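Local coordinates for uncharacterized protein Atu1656 (Agrobacterium tumefaciens, PDB 2OJH) that is of unknown function but, as a member of the TolB family with a six-bladed beta-propeller fold, may serve as a scaffold for protein binding, at residues Asp246-Val251 against Asp266-Gln271. Residues are numbered along the deposited sequence; the frame is centred on the assembly and turned at random.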
ATOM      1  N   ASP A 246       6.510  -6.107  13.550  1.00 37.28           N
ATOM      2  CA  ASP A 246       6.608  -6.089  15.016  1.00 37.08           C
ATOM      3  C   ASP A 246       7.752  -5.287  15.593  1.00 37.07           C
ATOM      4  O   ASP A 246       8.518  -5.788  16.440  1.00 36.55           O
ATOM      5  CB  ASP A 246       6.596  -7.523  15.590  1.00 36.90           C
ATOM      6  CG  ASP A 246       5.339  -8.308  15.208  1.00 37.60           C
ATOM      7  OD1 ASP A 246       4.286  -7.710  14.928  1.00 35.85           O
ATOM      8  OD2 ASP A 246       5.392  -9.549  15.197  1.00 37.76           O
ATOM      9  N   LEU A 247       7.857  -4.035  15.150  1.00 36.77           N
ATOM     10  CA  LEU A 247       8.831  -3.101  15.743  1.00 37.18           C
ATOM     11  C   LEU A 247       8.113  -1.831  16.164  1.00 36.90           C
ATOM     12  O   LEU A 247       7.013  -1.549  15.685  1.00 36.83           O
ATOM     13  CB  LEU A 247       9.894  -2.742  14.696  1.00 37.34           C
ATOM     14  CG  LEU A 247      10.776  -3.884  14.183  1.00 37.03           C
ATOM     15  CD1 LEU A 247      11.521  -3.435  12.944  1.00 39.19           C
ATOM     16  CD2 LEU A 247      11.747  -4.282  15.279  1.00 36.42           C
ATOM     17  N   ASP A 248       8.756  -1.078  17.038  1.00 37.19           N
ATOM     18  CA  ASP A 248       8.290   0.242  17.456  1.00 37.49           C
ATOM     19  C   ASP A 248       8.557   1.217  16.318  1.00 37.78           C
ATOM     20  O   ASP A 248       9.716   1.543  16.037  1.00 37.23           O
ATOM     21  CB  ASP A 248       9.021   0.648  18.741  1.00 38.38           C
ATOM     22  CG  ASP A 248       8.531  -0.131  19.938  1.00 39.62           C
ATOM     23  OD1 ASP A 248       7.303  -0.311  20.045  1.00 42.09           O
ATOM     24  OD2 ASP A 248       9.360  -0.569  20.762  1.00 42.39           O
ATOM     25  N   VAL A 249       7.486   1.603  15.611  1.00 36.94           N
ATOM     26  CA  VAL A 249       7.582   2.557  14.488  1.00 37.33           C
ATOM     27  C   VAL A 249       6.793   3.868  14.758  1.00 37.59           C
ATOM     28  O   VAL A 249       6.219   4.037  15.838  1.00 37.17           O
ATOM     29  CB  VAL A 249       7.188   1.935  13.119  1.00 36.85           C
ATOM     30  CG1 VAL A 249       8.052   0.701  12.813  1.00 35.95           C
ATOM     31  CG2 VAL A 249       5.680   1.592  13.039  1.00 36.31           C
ATOM     32  N   ARG A 250       6.831   4.790  13.791  1.00 37.29           N
ATOM     33  CA  ARG A 250       6.114   6.061  13.853  0.50 37.06           C
ATOM     34  C   ARG A 250       5.264   6.164  12.597  1.00 36.72           C
ATOM     35  O   ARG A 250       5.763   5.903  11.514  1.00 37.21           O
ATOM     36  CB  ARG A 250       7.097   7.233  13.874  0.50 36.79           C
ATOM     37  CG  ARG A 250       8.027   7.293  15.084  0.50 37.39           C
ATOM     38  CD  ARG A 250       9.148   8.321  14.876  0.50 37.59           C
ATOM     39  NE  ARG A 250       9.771   8.752  16.132  0.50 38.91           N
ATOM     40  CZ  ARG A 250      10.772   8.124  16.750  0.50 39.31           C
ATOM     41  NH1 ARG A 250      11.286   7.004  16.250  0.50 38.54           N
ATOM     42  NH2 ARG A 250      11.262   8.619  17.882  0.50 38.42           N
ATOM     43  N   VAL A 251       3.990   6.521  12.742  1.00 36.47           N
ATOM     44  CA  VAL A 251       3.143   6.825  11.597  1.00 36.52           C
ATOM     45  C   VAL A 251       3.273   8.344  11.421  1.00 36.59           C
ATOM     46  O   VAL A 251       2.981   9.118  12.344  1.00 35.84           O
ATOM     47  CB  VAL A 251       1.688   6.352  11.804  1.00 36.90           C
ATOM     48  CG1 VAL A 251       0.769   6.808  10.659  1.00 37.88           C
ATOM     49  CG2 VAL A 251       1.641   4.813  11.937  1.00 36.67           C
ATOM     50  N   ASP A 266       2.919   6.958  17.689  1.00 35.54           N
ATOM     51  CA  ASP A 266       3.766   5.763  17.759  1.00 36.43           C
ATOM     52  C   ASP A 266       2.900   4.528  17.563  1.00 37.16           C
ATOM     53  O   ASP A 266       1.698   4.546  17.846  1.00 37.61           O
ATOM     54  CB  ASP A 266       4.429   5.639  19.105  1.00 36.71           C
ATOM     55  CG  ASP A 266       5.412   6.769  19.385  1.00 38.33           C
ATOM     56  OD1 ASP A 266       5.867   7.427  18.431  1.00 38.71           O
ATOM     57  OD2 ASP A 266       5.725   6.990  20.571  1.00 43.89           O
ATOM     58  N   LEU A 267       3.519   3.447  17.123  1.00 37.19           N
ATOM     59  CA  LEU A 267       2.777   2.235  16.818  1.00 37.22           C
ATOM     60  C   LEU A 267       3.694   1.008  16.878  1.00 37.21           C
ATOM     61  O   LEU A 267       4.882   1.071  16.523  1.00 36.82           O
ATOM     62  CB  LEU A 267       2.114   2.364  15.450  1.00 37.75           C
ATOM     63  CG  LEU A 267       1.435   1.140  14.862  1.00 38.95           C
ATOM     64  CD1 LEU A 267       0.100   1.487  14.242  1.00 43.18           C
ATOM     65  CD2 LEU A 267       2.321   0.497  13.808  1.00 43.05           C
ATOM     66  N   PHE A 268       3.133  -0.104  17.341  1.00 36.75           N
ATOM     67  CA  PHE A 268       3.830  -1.368  17.294  1.00 36.16           C
ATOM     68  C   PHE A 268       3.356  -2.063  16.034  1.00 35.80           C
ATOM     69  O   PHE A 268       2.152  -2.355  15.861  1.00 34.73           O
ATOM     70  CB  PHE A 268       3.551  -2.202  18.536  1.00 35.56           C
ATOM     71  CG  PHE A 268       4.336  -3.477  18.575  1.00 36.23           C
ATOM     72  CD1 PHE A 268       5.669  -3.469  18.975  1.00 34.26           C
ATOM     73  CD2 PHE A 268       3.757  -4.668  18.187  1.00 34.27           C
ATOM     74  CE1 PHE A 268       6.405  -4.632  19.005  1.00 36.03           C
ATOM     75  CE2 PHE A 268       4.488  -5.856  18.204  1.00 35.41           C
ATOM     76  CZ  PHE A 268       5.813  -5.834  18.616  1.00 35.74           C
ATOM     77  N   GLY A 269       4.298  -2.265  15.113  1.00 36.24           N
ATOM     78  CA  GLY A 269       3.962  -2.809  13.800  1.00 36.03           C
ATOM     79  C   GLY A 269       5.079  -2.582  12.790  1.00 36.37           C
ATOM     80  O   GLY A 269       6.252  -2.846  13.076  1.00 36.73           O
ATOM     81  N   GLY A 270       4.713  -2.062  11.629  1.00 35.39           N
ATOM     82  CA  GLY A 270       5.631  -1.949  10.500  1.00 35.00           C
ATOM     83  C   GLY A 270       5.016  -2.726   9.363  1.00 35.80           C
ATOM     84  O   GLY A 270       4.051  -2.262   8.751  1.00 36.11           O
ATOM     85  N   GLN A 271       5.558  -3.904   9.079  1.00 35.31           N
ATOM     86  CA  GLN A 271       4.978  -4.704   7.988  1.00 36.16           C
ATOM     87  C   GLN A 271       3.510  -4.998   8.336  1.00 35.40           C
ATOM     88  O   GLN A 271       3.218  -5.428   9.457  1.00 35.39           O
ATOM     89  CB  GLN A 271       5.781  -5.997   7.813  1.00 36.18           C
ATOM     90  CG  GLN A 271       5.135  -7.013   6.827  1.00 35.87           C
ATOM     91  CD  GLN A 271       5.240  -6.550   5.387  1.00 38.56           C
ATOM     92  OE1 GLN A 271       5.607  -5.407   5.121  1.00 42.36           O
ATOM     93  NE2 GLN A 271       4.964  -7.444   4.447  1.00 39.01           N
TER
HETATM   94  O   HOH W   1       4.033  -5.615  12.004  1.00 29.08           O
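The F268 ring has the L247 amide N over one face, near the rim. D248 OD1 meets the ring edge in its plane, 3.7 Å from F268 CD1, where slightly positive ring hydrogens suit a carboxylate oxygen. F268 CG stands anti to the backbone N (chi1 -176°), which carries the ring across to D246, whose CB lies 3.6 Å from F268 CZ. The D246 carboxylate runs nearly parallel to the ring, 8° apart, and its OD2 salt-bridges R21. These residues lie at the open end of the hairpin of strands 247-255 and 262-267, the outer two of a propeller blade. D246 and L247 both face G269 in a G1 beta bulge; D246 is left-handed in backbone, which aspartate tolerates better than most residues. L247 N donates to G269 O and G269 N to L247 O, both at 2.9 Å. G269 (phi 163°) has angles open mainly to glycine, and its bare CA lets L267 CD2 lie alongside. V249 N hydrogen-bonds to L267 O at 2.8 Å, nearly along the C=O axis. On the face away from F268, V249 CG2 packs 3.6 Å from L267 CD2, branched apolar groups suited to this buried side. A water accepts from D246 N and donates to Q271 O.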